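Local coordinates for ribosome-inactivating protein (PDB 2G5X) that belongs to the plant ribosome-inactivating proteins and is a single chain combining a mixed beta-sheet with a largely helical body, at residues L83-F88 against T104-L109; N124-S129 against V157-L162; E208-S213 against G229-N234. All blocks are in the same frame, centred on the assembly; numbering follows the deposited sequence.

Interaction 1 (L83-F88 against T104-L109); sequences LRANFF and TDAEVL
Backbone hydrogen bonds pair Leu-83 and Ala-85 with the 104-109 segment. Leu-83 O accepts two, from Glu-107 N (2.8 Å) and from Val-108 N (3.1 Å). Ala-85 N donates to Val-108 O at 2.9 Å, which sets Arg-84 beside Val-108 and Ala-85 beside Leu-109 as parallel bridges.

One side chain joins this ladder. Glu-107, extended beyond CG, turns its carboxylate back so that OE1 takes the N-H of Leu-83 at 2.8 Å on its anti side, 21° out of the carboxylate plane, in a fairly straight bond (166°). Glutamate fits here because its reach supplies an acceptor just before the short strand begins.

The apolar contacts divide between the faces. Arg-84 CB meets Val-108 CG2 at 3.6 Å, while the arginine's charged end leads away to Asp-75. On the face of Ala-85, that methyl touches the CB of Ala-106, and Leu-109 CD1 reaches the edge of the Phe-87 ring at 4.1 Å (CE1).

Separately, Leu-83 CD1 packs 3.4 Å from Asp-105 O, the two side chains side by side.

Three backbone bonds and one carboxylate bond thus hold 104-109 to strand 83-87, gripping Leu-83 at both N and O, with the apolar contacts packed alongside.

Interaction 2 (N124-S129 against V157-L162); sequences NKAGVS and VAKFAL
Leu-162 holds CG beside its backbone N (chi1 -76°), with chi2 near 170°, and this carries CD1 to the methyl of Ala-126. Lys-159 has a similar first torsion (-72°), which lays its CG against the same methyl, and a bend at chi3 turns the chain beyond. Ala-126 CB is thus met by Lys-159 CG at 3.6 Å and by Leu-162 CD1 at 3.9 Å.

Ala-158, one turn before Leu-162, adds a third neighbour to Ala-126. Its CB lies 3.9 Å from Ala-126 CB and also approaches the backbone at Ala-126 N (3.6 Å). The same methyl meets Lys-125 CB at 3.5 Å. Small side chains suit both positions, since the CA atoms of Ala-126 and Ala-158 are only 5.1 Å apart.

Lys-125 gives just the root of its chain to the contact: its end leads away, and NZ forms a salt bridge with Asp-121 one turn earlier in helix 119-126. Past Gly-127 the chain turns to Val-128, whose CB points back toward helix 154-173.

The cohesion across this helix end is therefore van der Waals and hydrophobic, resting on close fit, while the lysines contribute aliphatic carbon and place their charges outside it.

Interaction 3 (E208-S213 against G229-N234); sequences EQYHKS and GLLLYN
His-211 and Asn-234 face each other as two flat groups, the imidazole ring and the side-chain amide lying only 5° from parallel. The stack begins at Asn-234 CB, which sits over the centre of the histidine ring, 3.4 Å from its centroid and 6° off the normal, a CH-pi contact. From there the amide runs out over the CD2 side of the ring, with Asn-234 CG 3.5 Å from His-211 CD2. Chi1 of 82° brings CG over the ring, and the turn about chi2 lays the amide nearly parallel to it. Asparagine suits the place because its short planar end can stack while remaining polar at an exposed chain terminus.

The edge of the same ring is used differently. Leu-232 O lies near the ring plane, 3.0 Å from His-211 CE1, a close approach of a carbonyl oxygen to a polarised ring carbon. The neighbouring ND1 is hydrogen-bonded to Ser-207 O, within helix 203-210, which helps to fix the ring's rotation. Histidine thus offers a face for stacking and an edge for polar contacts.

Deeper in, Tyr-210 and Leu-231 cross at about a right angle. Leu-231 CD2 is 3.8 Å from Tyr-210 CB and CD1 is 3.9 Å from it. The forked end of the leucine lays both methyls against one side of that root, while the tyrosine ring continues past it into buried surroundings, touching Leu-228. Leu-231 makes backbone hydrogen bonds to Pro-35 and Thr-37, and Leu-232 N donates to the side-chain oxygen Ser-207 OG.

Here the last residues of this ribosome-inactivating protein form an irregular C-terminal tail between helix 203-210 and the loop holding Pro-35 and Thr-37, and the disulfide Cys-32 to Cys-214 ties the chain just after Ser-213 to the region preceding Pro-35.

The three contacts hold different elements. Interaction 1 adds an edge strand, 108-109, to the mixed sheet, interaction 2 sets the end of helix 119-126 on helix 154-173, and interaction 3 lays the C-terminal tail on helix 203-210. All are partly buried, but the centre of interaction 2 lies nearest the chain's centre (about 14 Å, against 18 Å and 20 Å for the centres of interactions 1 and 3). Phe-88 CZ packs 3.8 Å from Ala-161 CB, joining interactions 1 and 2; interaction 3 lies across the chain's centre from both. Chemistry follows place: backbone hydrogen bonding at the sheet edge; alanine methyls, a leucine and lysine carbons between helices; a ring-amide stack at the terminus.

Interaction 1 (L83-F88 against T104-L109)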
ATOM      1  N   LEU A  83      19.404   0.308   9.756  1.00  8.33           N
ATOM      2  CA  LEU A  83      18.063   0.509   9.210  1.00  7.88           C
ATOM      3  C   LEU A  83      17.936   1.990   8.850  1.00  8.96           C
ATOM      4  O   LEU A  83      18.165   2.854   9.695  1.00  8.00           O
ATOM      5  CB  LEU A  83      17.005   0.131  10.252  1.00  8.92           C
ATOM      6  CG  LEU A  83      16.878  -1.366  10.548  1.00  7.98           C
ATOM      7  CD1 LEU A  83      16.018  -1.582  11.781  1.00 11.95           C
ATOM      8  CD2 LEU A  83      16.269  -2.068   9.341  1.00 10.73           C
ATOM      9  N   ARG A  84      17.582   2.279   7.599  1.00  8.23           N
ATOM     10  CA  ARG A  84      17.455   3.665   7.140  1.00  7.48           C
ATOM     11  C   ARG A  84      16.037   4.023   6.687  1.00  7.07           C
ATOM     12  O   ARG A  84      15.378   3.242   5.998  1.00  6.47           O
ATOM     13  CB  ARG A  84      18.441   3.934   5.991  1.00  8.24           C
ATOM     14  CG  ARG A  84      18.188   3.099   4.741  1.00  9.13           C
ATOM     15  CD  ARG A  84      19.226   3.339   3.643  1.00  8.15           C
ATOM     16  NE  ARG A  84      18.978   2.449   2.510  1.00  8.23           N
ATOM     17  CZ  ARG A  84      19.820   2.246   1.502  1.00 10.04           C
ATOM     18  NH1 ARG A  84      20.990   2.874   1.464  1.00 10.81           N
ATOM     19  NH2 ARG A  84      19.494   1.396   0.535  1.00  9.68           N
ATOM     20  N   ALA A  85      15.584   5.212   7.076  1.00  7.08           N
ATOM     21  CA  ALA A  85      14.248   5.694   6.720  1.00  7.57           C
ATOM     22  C   ALA A  85      14.293   6.510   5.432  1.00  6.89           C
ATOM     23  O   ALA A  85      15.018   7.500   5.347  1.00  7.37           O
ATOM     24  CB  ALA A  85      13.681   6.548   7.854  1.00  5.91           C
ATOM     25  N   ASN A  86      13.499   6.102   4.442  1.00  7.23           N
ATOM     26  CA  ASN A  86      13.452   6.777   3.142  1.00  7.13           C
ATOM     27  C   ASN A  86      12.066   7.370   2.863  1.00  7.02           C
ATOM     28  O   ASN A  86      11.080   6.637   2.790  1.00  8.65           O
ATOM     29  CB  ASN A  86      13.785   5.781   2.025  1.00  7.35           C
ATOM     30  CG  ASN A  86      15.026   4.959   2.317  1.00  6.74           C
ATOM     31  OD1 ASN A  86      16.151   5.441   2.193  1.00  6.44           O
ATOM     32  ND2 ASN A  86      14.822   3.704   2.715  1.00  6.20           N
ATOM     33  N   PHE A  87      11.990   8.686   2.690  1.00  6.66           N
ATOM     34  CA  PHE A  87      10.711   9.339   2.403  1.00  5.18           C
ATOM     35  C   PHE A  87      10.629   9.845   0.967  1.00  5.48           C
ATOM     36  O   PHE A  87      11.638  10.258   0.392  1.00  6.88           O
ATOM     37  CB  PHE A  87      10.485  10.527   3.339  1.00  4.65           C
ATOM     38  CG  PHE A  87      10.266  10.138   4.767  1.00  6.13           C
ATOM     39  CD1 PHE A  87      11.261  10.337   5.719  1.00  6.91           C
ATOM     40  CD2 PHE A  87       9.065   9.553   5.156  1.00  7.37           C
ATOM     41  CE1 PHE A  87      11.061   9.955   7.048  1.00  8.29           C
ATOM     42  CE2 PHE A  87       8.855   9.168   6.478  1.00  7.41           C
ATOM     43  CZ  PHE A  87       9.856   9.370   7.427  1.00  7.45           C
ATOM     44  N   PHE A  88       9.431   9.809   0.389  1.00  6.01           N
ATOM     45  CA  PHE A  88       9.244  10.310  -0.968  1.00  6.61           C
ATOM     46  C   PHE A  88       9.626  11.791  -0.947  1.00  7.89           C
ATOM     47  O   PHE A  88       9.519  12.452   0.087  1.00  7.76           O
ATOM     48  CB  PHE A  88       7.789  10.123  -1.422  1.00  6.90           C
ATOM     49  CG  PHE A  88       7.452   8.706  -1.808  1.00  7.03           C
ATOM     50  CD1 PHE A  88       6.392   8.034  -1.203  1.00  7.19           C
ATOM     51  CD2 PHE A  88       8.199   8.041  -2.779  1.00  7.97           C
ATOM     52  CE1 PHE A  88       6.081   6.720  -1.560  1.00  9.19           C
ATOM     53  CE2 PHE A  88       7.897   6.729  -3.142  1.00  7.31           C
ATOM     54  CZ  PHE A  88       6.837   6.066  -2.532  1.00 10.29           C
ATOM     55  N   THR A 104       9.640   3.393  13.832  1.00 13.05           N
ATOM     56  CA  THR A 104      10.059   3.044  15.183  1.00 16.48           C
ATOM     57  C   THR A 104      11.477   2.504  15.342  1.00 15.99           C
ATOM     58  O   THR A 104      12.170   2.857  16.295  1.00 16.44           O
ATOM     59  CB  THR A 104       9.105   1.994  15.790  1.00 17.00           C
ATOM     60  OG1 THR A 104       7.748   2.368  15.530  1.00 21.35           O
ATOM     61  CG2 THR A 104       9.317   1.894  17.296  1.00 19.97           C
ATOM     62  N   ASP A 105      11.910   1.657  14.413  1.00 15.12           N
ATOM     63  CA  ASP A 105      13.231   1.041  14.514  1.00 13.47           C
ATOM     64  C   ASP A 105      14.354   1.675  13.699  1.00 11.84           C
ATOM     65  O   ASP A 105      15.492   1.200  13.741  1.00 11.09           O
ATOM     66  CB  ASP A 105      13.127  -0.444  14.146  1.00 14.35           C
ATOM     67  CG  ASP A 105      12.030  -1.160  14.911  1.00 16.66           C
ATOM     68  OD1 ASP A 105      12.032  -1.084  16.158  1.00 17.28           O
ATOM     69  OD2 ASP A 105      11.169  -1.802  14.266  1.00 16.99           O
ATOM     70  N   ALA A 106      14.050   2.743  12.970  1.00 10.99           N
ATOM     71  CA  ALA A 106      15.059   3.406  12.138  1.00  9.84           C
ATOM     72  C   ALA A 106      16.291   3.862  12.918  1.00  9.01           C
ATOM     73  O   ALA A 106      16.177   4.436  14.004  1.00 11.71           O
ATOM     74  CB  ALA A 106      14.439   4.598  11.413  1.00 10.96           C
ATOM     75  N   GLU A 107      17.465   3.612  12.345  1.00  7.41           N
ATOM     76  CA  GLU A 107      18.734   3.991  12.958  1.00 10.22           C
ATOM     77  C   GLU A 107      19.316   5.250  12.320  1.00 11.93           C
ATOM     78  O   GLU A 107      20.109   5.965  12.940  1.00 14.42           O
ATOM     79  CB  GLU A 107      19.737   2.839  12.844  1.00 12.48           C
ATOM     80  CG  GLU A 107      19.375   1.636  13.706  1.00 13.86           C
ATOM     81  CD  GLU A 107      20.289   0.444  13.479  1.00 16.95           C
ATOM     82  OE1 GLU A 107      20.163  -0.215  12.426  1.00 13.59           O
ATOM     83  OE2 GLU A 107      21.136   0.169  14.356  1.00 19.99           O
ATOM     84  N   VAL A 108      18.933   5.512  11.075  1.00  9.93           N
ATOM     85  CA  VAL A 108      19.407   6.696  10.368  1.00 11.16           C
ATOM     86  C   VAL A 108      18.381   7.205   9.358  1.00  9.55           C
ATOM     87  O   VAL A 108      17.569   6.441   8.837  1.00  8.85           O
ATOM     88  CB  VAL A 108      20.735   6.427   9.603  1.00 11.40           C
ATOM     89  CG1 VAL A 108      21.841   6.043  10.582  1.00 12.60           C
ATOM     90  CG2 VAL A 108      20.534   5.336   8.563  1.00 12.05           C
ATOM     91  N   LEU A 109      18.417   8.510   9.110  1.00  8.42           N
ATOM     92  CA  LEU A 109      17.541   9.142   8.129  1.00  8.28           C
ATOM     93  C   LEU A 109      18.353   9.197   6.839  1.00  8.59           C
ATOM     94  O   LEU A 109      19.440   9.778   6.816  1.00  9.18           O
ATOM     95  CB  LEU A 109      17.185  10.571   8.559  1.00  7.85           C
ATOM     96  CG  LEU A 109      16.497  11.435   7.490  1.00 10.45           C
ATOM     97  CD1 LEU A 109      15.071  10.942   7.253  1.00 10.93           C
ATOM     98  CD2 LEU A 109      16.490  12.892   7.932  1.00 10.22           C
TER

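Interaction 2 (N124-S129 against V157-L162)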
ATOM      1  N   ASN A 124       5.286   8.362 -13.956  1.00  7.29           N
ATOM      2  CA  ASN A 124       6.274   9.026 -14.803  1.00  9.50           C
ATOM      3  C   ASN A 124       7.671   8.444 -14.577  1.00  9.55           C
ATOM      4  O   ASN A 124       8.421   8.223 -15.528  1.00  9.46           O
ATOM      5  CB  ASN A 124       6.297  10.538 -14.542  1.00 11.81           C
ATOM      6  CG  ASN A 124       5.072  11.249 -15.100  1.00 14.31           C
ATOM      7  OD1 ASN A 124       4.544  10.871 -16.144  1.00 17.66           O
ATOM      8  ND2 ASN A 124       4.631  12.299 -14.415  1.00 18.24           N
ATOM      9  N   LYS A 125       8.017   8.189 -13.318  1.00  9.76           N
ATOM     10  CA  LYS A 125       9.328   7.628 -12.989  1.00 10.39           C
ATOM     11  C   LYS A 125       9.450   6.160 -13.388  1.00 10.28           C
ATOM     12  O   LYS A 125      10.495   5.727 -13.877  1.00 12.63           O
ATOM     13  CB  LYS A 125       9.610   7.767 -11.486  1.00 12.70           C
ATOM     14  CG  LYS A 125      10.459   8.975 -11.108  1.00 17.18           C
ATOM     15  CD  LYS A 125       9.846  10.268 -11.592  1.00 17.06           C
ATOM     16  CE  LYS A 125      10.727  11.455 -11.236  1.00 18.76           C
ATOM     17  NZ  LYS A 125      10.143  12.721 -11.739  1.00 18.63           N
ATOM     18  N   ALA A 126       8.385   5.395 -13.166  1.00  8.44           N
ATOM     19  CA  ALA A 126       8.380   3.972 -13.492  1.00  9.68           C
ATOM     20  C   ALA A 126       8.309   3.732 -14.994  1.00 10.49           C
ATOM     21  O   ALA A 126       8.762   2.698 -15.491  1.00 10.66           O
ATOM     22  CB  ALA A 126       7.204   3.289 -12.806  1.00  9.57           C
ATOM     23  N   GLY A 127       7.736   4.690 -15.714  1.00 10.70           N
ATOM     24  CA  GLY A 127       7.608   4.555 -17.154  1.00 11.62           C
ATOM     25  C   GLY A 127       6.496   3.599 -17.558  1.00 12.16           C
ATOM     26  O   GLY A 127       6.511   3.059 -18.665  1.00 11.88           O
ATOM     27  N   VAL A 128       5.535   3.388 -16.663  1.00 10.93           N
ATOM     28  CA  VAL A 128       4.407   2.495 -16.930  1.00 12.71           C
ATOM     29  C   VAL A 128       3.169   2.963 -16.160  1.00 13.58           C
ATOM     30  O   VAL A 128       3.279   3.518 -15.064  1.00 12.45           O
ATOM     31  CB  VAL A 128       4.744   1.027 -16.542  1.00 14.43           C
ATOM     32  CG1 VAL A 128       4.897   0.899 -15.040  1.00 14.31           C
ATOM     33  CG2 VAL A 128       3.666   0.086 -17.059  1.00 15.54           C
ATOM     34  N   SER A 129       1.994   2.737 -16.736  1.00 12.28           N
ATOM     35  CA  SER A 129       0.736   3.154 -16.121  1.00 13.42           C
ATOM     36  C   SER A 129       0.183   2.180 -15.084  1.00 12.97           C
ATOM     37  O   SER A 129       0.559   1.005 -15.050  1.00 11.62           O
ATOM     38  CB  SER A 129      -0.322   3.355 -17.202  1.00 15.71           C
ATOM     39  OG  SER A 129      -0.614   2.121 -17.841  1.00 17.77           O
ATOM     40  N   VAL A 157      12.551   2.517  -7.603  1.00  6.07           N
ATOM     41  CA  VAL A 157      11.734   2.886  -6.453  1.00  6.60           C
ATOM     42  C   VAL A 157      10.264   3.056  -6.837  1.00  6.58           C
ATOM     43  O   VAL A 157       9.374   2.554  -6.148  1.00  5.16           O
ATOM     44  CB  VAL A 157      12.238   4.196  -5.807  1.00  6.50           C
ATOM     45  CG1 VAL A 157      11.244   4.682  -4.755  1.00  8.75           C
ATOM     46  CG2 VAL A 157      13.606   3.965  -5.171  1.00  7.13           C
ATOM     47  N   ALA A 158      10.015   3.757  -7.939  1.00  6.25           N
ATOM     48  CA  ALA A 158       8.645   3.995  -8.396  1.00  7.39           C
ATOM     49  C   ALA A 158       7.886   2.708  -8.718  1.00  7.92           C
ATOM     50  O   ALA A 158       6.708   2.577  -8.386  1.00  7.63           O
ATOM     51  CB  ALA A 158       8.655   4.911  -9.619  1.00  7.35           C
ATOM     52  N   LYS A 159       8.559   1.763  -9.368  1.00  8.16           N
ATOM     53  CA  LYS A 159       7.927   0.499  -9.731  1.00  8.13           C
ATOM     54  C   LYS A 159       7.569  -0.301  -8.486  1.00  7.41           C
ATOM     55  O   LYS A 159       6.462  -0.831  -8.377  1.00  5.73           O
ATOM     56  CB  LYS A 159       8.862  -0.311 -10.630  1.00 11.75           C
ATOM     57  CG  LYS A 159       9.009   0.242 -12.031  1.00 18.91           C
ATOM     58  CD  LYS A 159       9.432  -0.859 -12.991  1.00 22.16           C
ATOM     59  CE  LYS A 159       8.584  -2.103 -12.829  1.00 23.66           C
ATOM     60  NZ  LYS A 159       8.762  -3.006 -14.002  1.00 27.37           N
ATOM     61  N   PHE A 160       8.509  -0.377  -7.547  1.00  6.30           N
ATOM     62  CA  PHE A 160       8.292  -1.095  -6.296  1.00  5.27           C
ATOM     63  C   PHE A 160       7.109  -0.480  -5.542  1.00  6.33           C
ATOM     64  O   PHE A 160       6.259  -1.192  -5.009  1.00  5.88           O
ATOM     65  CB  PHE A 160       9.556  -1.027  -5.426  1.00  6.90           C
ATOM     66  CG  PHE A 160       9.346  -1.497  -4.012  1.00  6.27           C
ATOM     67  CD1 PHE A 160       9.048  -2.825  -3.744  1.00  7.23           C
ATOM     68  CD2 PHE A 160       9.427  -0.600  -2.950  1.00  7.01           C
ATOM     69  CE1 PHE A 160       8.827  -3.260  -2.436  1.00  8.52           C
ATOM     70  CE2 PHE A 160       9.206  -1.026  -1.636  1.00  8.37           C
ATOM     71  CZ  PHE A 160       8.906  -2.357  -1.382  1.00  6.53           C
ATOM     72  N   ALA A 161       7.060   0.846  -5.503  1.00  5.53           N
ATOM     73  CA  ALA A 161       5.984   1.553  -4.810  1.00  5.19           C
ATOM     74  C   ALA A 161       4.607   1.313  -5.436  1.00  5.45           C
ATOM     75  O   ALA A 161       3.633   1.066  -4.731  1.00  4.77           O
ATOM     76  CB  ALA A 161       6.283   3.049  -4.779  1.00  5.39           C
ATOM     77  N   LEU A 162       4.525   1.388  -6.761  1.00  6.41           N
ATOM     78  CA  LEU A 162       3.252   1.184  -7.445  1.00  6.33           C
ATOM     79  C   LEU A 162       2.703  -0.226  -7.260  1.00  5.90           C
ATOM     80  O   LEU A 162       1.503  -0.405  -7.057  1.00  5.31           O
ATOM     81  CB  LEU A 162       3.398   1.498  -8.936  1.00  6.45           C
ATOM     82  CG  LEU A 162       3.453   2.984  -9.289  1.00  9.09           C
ATOM     83  CD1 LEU A 162       3.845   3.154 -10.748  1.00  9.38           C
ATOM     84  CD2 LEU A 162       2.097   3.626  -9.015  1.00  9.99           C
TER

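Interaction 3 (E208-S213 against G229-N234)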
ATOM      1  N   GLU A 208     -18.834   7.069   0.973  1.00 10.35           N
ATOM      2  CA  GLU A 208     -19.890   7.986   1.402  1.00 12.37           C
ATOM      3  C   GLU A 208     -21.240   7.292   1.530  1.00 11.74           C
ATOM      4  O   GLU A 208     -21.971   7.508   2.501  1.00 11.50           O
ATOM      5  CB  GLU A 208     -20.026   9.151   0.417  1.00 15.99           C
ATOM      6  CG  GLU A 208     -18.861  10.119   0.414  1.00 23.93           C
ATOM      7  CD  GLU A 208     -19.067  11.284  -0.544  1.00 26.86           C
ATOM      8  OE1 GLU A 208     -18.177  12.159  -0.612  1.00 29.53           O
ATOM      9  OE2 GLU A 208     -20.115  11.325  -1.225  1.00 28.62           O
ATOM     10  N   GLN A 209     -21.568   6.464   0.546  1.00  9.70           N
ATOM     11  CA  GLN A 209     -22.840   5.759   0.550  1.00 11.86           C
ATOM     12  C   GLN A 209     -22.937   4.717   1.655  1.00 11.41           C
ATOM     13  O   GLN A 209     -24.009   4.526   2.233  1.00  9.47           O
ATOM     14  CB  GLN A 209     -23.088   5.112  -0.815  1.00 15.17           C
ATOM     15  CG  GLN A 209     -23.259   6.133  -1.926  1.00 19.77           C
ATOM     16  CD  GLN A 209     -24.267   7.206  -1.564  1.00 23.11           C
ATOM     17  OE1 GLN A 209     -25.424   6.910  -1.267  1.00 26.57           O
ATOM     18  NE2 GLN A 209     -23.830   8.461  -1.582  1.00 25.50           N
ATOM     19  N   TYR A 210     -21.827   4.045   1.950  1.00 10.51           N
ATOM     20  CA  TYR A 210     -21.825   3.039   3.003  1.00 10.67           C
ATOM     21  C   TYR A 210     -22.187   3.643   4.355  1.00 10.13           C
ATOM     22  O   TYR A 210     -22.701   2.949   5.231  1.00 10.95           O
ATOM     23  CB  TYR A 210     -20.462   2.344   3.087  1.00 10.21           C
ATOM     24  CG  TYR A 210     -20.431   1.009   2.377  1.00 12.52           C
ATOM     25  CD1 TYR A 210     -21.123  -0.089   2.890  1.00 13.84           C
ATOM     26  CD2 TYR A 210     -19.736   0.847   1.180  1.00 11.96           C
ATOM     27  CE1 TYR A 210     -21.122  -1.318   2.227  1.00 15.32           C
ATOM     28  CE2 TYR A 210     -19.730  -0.373   0.510  1.00 15.28           C
ATOM     29  CZ  TYR A 210     -20.425  -1.450   1.038  1.00 15.44           C
ATOM     30  OH  TYR A 210     -20.426  -2.655   0.375  1.00 17.59           O
ATOM     31  N   HIS A 211     -21.923   4.932   4.532  1.00  9.48           N
ATOM     32  CA  HIS A 211     -22.267   5.577   5.790  1.00 10.99           C
ATOM     33  C   HIS A 211     -23.778   5.808   5.876  1.00 11.59           C
ATOM     34  O   HIS A 211     -24.315   6.067   6.956  1.00 13.52           O
ATOM     35  CB  HIS A 211     -21.528   6.913   5.943  1.00  9.86           C
ATOM     36  CG  HIS A 211     -20.122   6.778   6.446  1.00  9.29           C
ATOM     37  ND1 HIS A 211     -19.037   6.638   5.607  1.00 10.97           N
ATOM     38  CD2 HIS A 211     -19.624   6.776   7.705  1.00  8.28           C
ATOM     39  CE1 HIS A 211     -17.931   6.562   6.328  1.00  8.19           C
ATOM     40  NE2 HIS A 211     -18.261   6.642   7.606  1.00 12.96           N
ATOM     41  N   LYS A 212     -24.465   5.699   4.740  1.00 11.92           N
ATOM     42  CA  LYS A 212     -25.913   5.908   4.700  1.00 13.01           C
ATOM     43  C   LYS A 212     -26.729   4.625   4.543  1.00 13.42           C
ATOM     44  O   LYS A 212     -27.934   4.613   4.807  1.00 13.81           O
ATOM     45  CB  LYS A 212     -26.277   6.870   3.565  1.00 14.65           C
ATOM     46  CG  LYS A 212     -25.607   8.233   3.659  1.00 18.62           C
ATOM     47  CD  LYS A 212     -26.170   9.204   2.629  1.00 22.87           C
ATOM     48  CE  LYS A 212     -25.990   8.693   1.208  1.00 25.31           C
ATOM     49  NZ  LYS A 212     -26.598   9.609   0.198  1.00 29.63           N
ATOM     50  N   SER A 213     -26.080   3.551   4.104  1.00 12.67           N
ATOM     51  CA  SER A 213     -26.760   2.269   3.914  1.00 13.12           C
ATOM     52  C   SER A 213     -25.750   1.140   3.740  1.00 14.24           C
ATOM     53  O   SER A 213     -24.680   1.342   3.168  1.00 14.78           O
ATOM     54  CB  SER A 213     -27.671   2.332   2.681  1.00 13.98           C
ATOM     55  OG  SER A 213     -28.276   1.074   2.424  1.00 16.66           O
ATOM     56  N   GLY A 229     -13.480  -3.032   1.932  1.00  7.06           N
ATOM     57  CA  GLY A 229     -12.837  -3.700   3.050  1.00  6.17           C
ATOM     58  C   GLY A 229     -12.378  -2.676   4.076  1.00  7.44           C
ATOM     59  O   GLY A 229     -12.017  -3.022   5.200  1.00  7.31           O
ATOM     60  N   LEU A 230     -12.388  -1.407   3.677  1.00  7.41           N
ATOM     61  CA  LEU A 230     -11.990  -0.300   4.543  1.00  6.73           C
ATOM     62  C   LEU A 230     -12.747   0.933   4.068  1.00  7.42           C
ATOM     63  O   LEU A 230     -12.771   1.226   2.873  1.00  7.69           O
ATOM     64  CB  LEU A 230     -10.476  -0.048   4.437  1.00  7.85           C
ATOM     65  CG  LEU A 230      -9.910   1.160   5.201  1.00  6.64           C
ATOM     66  CD1 LEU A 230     -10.013   0.914   6.703  1.00  8.96           C
ATOM     67  CD2 LEU A 230      -8.451   1.393   4.811  1.00  7.37           C
ATOM     68  N   LEU A 231     -13.375   1.650   4.993  1.00  7.29           N
ATOM     69  CA  LEU A 231     -14.115   2.848   4.621  1.00  7.71           C
ATOM     70  C   LEU A 231     -13.324   4.095   4.960  1.00  8.16           C
ATOM     71  O   LEU A 231     -12.533   4.107   5.899  1.00  7.55           O
ATOM     72  CB  LEU A 231     -15.461   2.925   5.356  1.00  8.02           C
ATOM     73  CG  LEU A 231     -16.500   1.817   5.174  1.00  8.20           C
ATOM     74  CD1 LEU A 231     -17.790   2.237   5.863  1.00 11.20           C
ATOM     75  CD2 LEU A 231     -16.758   1.571   3.699  1.00 11.67           C
ATOM     76  N   LEU A 232     -13.541   5.141   4.176  1.00  8.86           N
ATOM     77  CA  LEU A 232     -12.899   6.418   4.426  1.00  9.41           C
ATOM     78  C   LEU A 232     -13.841   7.138   5.392  1.00  9.15           C
ATOM     79  O   LEU A 232     -15.043   6.865   5.416  1.00  9.32           O
ATOM     80  CB  LEU A 232     -12.783   7.212   3.121  1.00 10.28           C
ATOM     81  CG  LEU A 232     -12.159   8.611   3.166  1.00 11.92           C
ATOM     82  CD1 LEU A 232     -10.663   8.495   3.405  1.00 10.71           C
ATOM     83  CD2 LEU A 232     -12.427   9.334   1.852  1.00 12.32           C
ATOM     84  N   TYR A 233     -13.298   8.035   6.206  1.00  8.90           N
ATOM     85  CA  TYR A 233     -14.116   8.801   7.136  1.00  9.43           C
ATOM     86  C   TYR A 233     -15.162   9.555   6.306  1.00 11.82           C
ATOM     87  O   TYR A 233     -14.994   9.719   5.097  1.00  9.88           O
ATOM     88  CB  TYR A 233     -13.227   9.791   7.890  1.00 10.38           C
ATOM     89  CG  TYR A 233     -12.384  10.642   6.970  1.00 10.23           C
ATOM     90  CD1 TYR A 233     -12.919  11.765   6.341  1.00 12.28           C
ATOM     91  CD2 TYR A 233     -11.058  10.303   6.695  1.00 11.12           C
ATOM     92  CE1 TYR A 233     -12.159  12.529   5.455  1.00 12.00           C
ATOM     93  CE2 TYR A 233     -10.289  11.059   5.813  1.00  9.93           C
ATOM     94  CZ  TYR A 233     -10.848  12.169   5.198  1.00 14.17           C
ATOM     95  OH  TYR A 233     -10.096  12.917   4.322  1.00 15.31           O
ATOM     96  N   ASN A 234     -16.238  10.006   6.942  1.00 12.67           N
ATOM     97  CA  ASN A 234     -17.265  10.744   6.213  1.00 16.33           C
ATOM     98  C   ASN A 234     -17.413  12.149   6.787  1.00 17.59           C
ATOM     99  O   ASN A 234     -16.517  12.556   7.559  1.00 18.34           O
ATOM    100  CB  ASN A 234     -18.605   9.995   6.258  1.00 16.80           C
ATOM    101  CG  ASN A 234     -19.381  10.244   7.536  1.00 19.04           C
ATOM    102  OD1 ASN A 234     -18.813  10.296   8.625  1.00 19.39           O
ATOM    103  ND2 ASN A 234     -20.698  10.382   7.407  1.00 19.97           N
ATOM    104  OXT ASN A 234     -18.404  12.831   6.447  1.00 18.01           O
TER